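Local coordinates for glycerophosphodiester phosphodiesterase (Cytophaga hutchinsonii ATCC 33406, PDB 3CH0), which belongs to the glycerophosphoryl diester phosphodiesterase family and folds as a TIM barrel, at residues Y217-T222 and M237-W242. Residues are numbered along the deposited sequence; the frame is centred on the assembly and turned at random.
Sequences YSPDVT and MRVIPW. With EDO (1,2-ethanediol), chain E; EDO (1,2-ethanediol), chain D.
The indole of Trp242 lies back across the 217-222 backbone, with Asp220 CA set over its six-membered ring as a CH-pi contact, 3.7 Å from the centroid and 14° off the normal. A chi1 of 52° places CG between the backbone N and the carbonyl carbon and turns the ring back against Asp220. Trp242 NE1 donates to Ser218 O (2.8 Å), which lies in the indole plane, although the donor stands well above the carbonyl plane of the serine. On the same face as CA, Asp220 CB continues toward the outer rim, 3.7 Å from Trp242 CH2. Beyond it, Asp220 OD1 accepts from Thr222 N in an Asx turn, and each carboxylate oxygen also takes a hydrogen bond from a 1,2-ethanediol. On the barrel-interior side, Ser218 OG donates a hydrogen bond to Ile240 O (2.8 Å). The parallel strands pair through hydrogen bonds from Tyr217 N to Arg238 O and from Ile240 N to Tyr217 O; past their ends, Val221 N donates to Trp242 O. On the other face, Tyr217 CB meets the selenium of selenomethionine Met237 at 4.0 Å. Helix 226-234 completes this beta-alpha-beta unit; strand 192-197 flanks 216-219, and helix 203-207 packs on Tyr217.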
# COMPACT_ATOMS: atom_id res chain seq x y z
N TYR A 217 1.33 -11.01 -8.53
CA TYR A 217 0.37 -11.70 -7.72
C TYR A 217 0.80 -11.43 -6.27
O TYR A 217 1.95 -11.70 -5.88
CB TYR A 217 0.38 -13.20 -8.03
CG TYR A 217 -0.73 -13.96 -7.39
CD1 TYR A 217 -2.04 -13.86 -7.86
CD2 TYR A 217 -0.48 -14.75 -6.30
CE1 TYR A 217 -3.08 -14.53 -7.27
CE2 TYR A 217 -1.50 -15.42 -5.71
CZ TYR A 217 -2.81 -15.34 -6.21
OH TYR A 217 -3.90 -16.00 -5.64
N SER A 218 -0.10 -10.89 -5.46
CA SER A 218 0.28 -10.38 -4.13
C SER A 218 -0.72 -10.93 -3.10
O SER A 218 -1.66 -10.24 -2.70
CB SER A 218 0.30 -8.84 -4.15
OG SER A 218 0.83 -8.32 -2.96
N PRO A 219 -0.50 -12.18 -2.63
CA PRO A 219 -1.36 -12.83 -1.66
C PRO A 219 -0.92 -12.66 -0.20
O PRO A 219 0.25 -12.44 0.06
CB PRO A 219 -1.18 -14.30 -2.04
CG PRO A 219 0.28 -14.37 -2.38
CD PRO A 219 0.59 -13.08 -3.08
N ASP A 220 -1.91 -12.74 0.69
CA ASP A 220 -1.65 -12.93 2.12
C ASP A 220 -0.65 -14.07 2.24
O ASP A 220 -0.83 -15.15 1.61
CB ASP A 220 -2.99 -13.26 2.75
CG ASP A 220 -2.95 -13.31 4.26
OD1 ASP A 220 -2.02 -13.83 4.81
OD2 ASP A 220 -3.96 -12.92 4.88
N VAL A 221 0.39 -13.83 3.03
CA VAL A 221 1.45 -14.81 3.21
C VAL A 221 0.92 -16.20 3.56
O VAL A 221 1.52 -17.20 3.13
CB VAL A 221 2.47 -14.31 4.24
CG1 VAL A 221 1.80 -14.07 5.59
CG2 VAL A 221 3.64 -15.28 4.35
N THR A 222 -0.16 -16.27 4.33
CA THR A 222 -0.65 -17.59 4.74
C THR A 222 -1.04 -18.46 3.55
O THR A 222 -1.10 -19.70 3.68
CB THR A 222 -1.87 -17.50 5.65
OG1 THR A 222 -2.93 -16.84 4.93
CG2 THR A 222 -1.52 -16.78 6.96
N MSE A 237 4.24 -13.89 -13.97
CA MSE A 237 3.94 -13.01 -12.81
C MSE A 237 5.06 -13.07 -11.80
O MSE A 237 5.70 -14.12 -11.64
CB MSE A 237 2.68 -13.44 -12.09
CG MSE A 237 1.48 -13.19 -12.93
SE MSE A 237 -0.15 -13.51 -11.98
CE MSE A 237 0.02 -15.36 -11.93
N ARG A 238 5.27 -11.97 -11.08
CA ARG A 238 6.09 -11.96 -9.89
C ARG A 238 5.17 -12.13 -8.69
O ARG A 238 3.98 -11.81 -8.76
CB ARG A 238 6.85 -10.67 -9.76
CG ARG A 238 7.96 -10.66 -10.86
CD ARG A 238 8.73 -9.41 -10.93
NE ARG A 238 7.90 -8.36 -11.49
CZ ARG A 238 7.43 -7.31 -10.81
NH1 ARG A 238 7.73 -7.16 -9.51
NH2 ARG A 238 6.67 -6.40 -11.45
N VAL A 239 5.71 -12.74 -7.66
CA VAL A 239 4.96 -13.06 -6.44
C VAL A 239 5.54 -12.29 -5.25
O VAL A 239 6.69 -12.46 -4.89
CB VAL A 239 4.93 -14.57 -6.13
CG1 VAL A 239 4.08 -14.83 -4.84
CG2 VAL A 239 4.35 -15.33 -7.35
N ILE A 240 4.72 -11.42 -4.65
CA ILE A 240 5.13 -10.51 -3.59
C ILE A 240 4.10 -10.54 -2.46
O ILE A 240 3.10 -9.82 -2.51
CB ILE A 240 5.31 -9.05 -4.09
CG1 ILE A 240 6.29 -9.05 -5.28
CG2 ILE A 240 5.85 -8.16 -3.00
CD1 ILE A 240 6.57 -7.67 -5.85
N PRO A 241 4.33 -11.41 -1.46
CA PRO A 241 3.36 -11.54 -0.38
C PRO A 241 3.46 -10.47 0.69
O PRO A 241 4.46 -9.76 0.79
CB PRO A 241 3.67 -12.89 0.24
CG PRO A 241 4.95 -13.32 -0.27
CD PRO A 241 5.42 -12.39 -1.35
N TRP A 242 2.41 -10.43 1.50
CA TRP A 242 2.27 -9.44 2.58
C TRP A 242 1.59 -10.08 3.78
O TRP A 242 0.97 -11.11 3.61
CB TRP A 242 1.38 -8.27 2.09
CG TRP A 242 0.06 -8.72 1.49
CD1 TRP A 242 -0.20 -8.99 0.17
CD2 TRP A 242 -1.17 -9.00 2.18
NE1 TRP A 242 -1.49 -9.36 -0.00
CE2 TRP A 242 -2.11 -9.40 1.22
CE3 TRP A 242 -1.58 -8.94 3.53
CZ2 TRP A 242 -3.42 -9.74 1.58
CZ3 TRP A 242 -2.89 -9.28 3.86
CH2 TRP A 242 -3.80 -9.65 2.89
C1 EDO E . -0.30 -11.66 6.73
O1 EDO E . -0.49 -10.29 7.00
C2 EDO E . -0.97 -12.54 7.79
O2 EDO E . -2.34 -12.78 7.47
C1 EDO D . -5.98 -15.67 4.29
O1 EDO D . -7.29 -16.13 3.91
C2 EDO D . -6.00 -15.25 5.75
O2 EDO D . -4.72 -15.03 6.31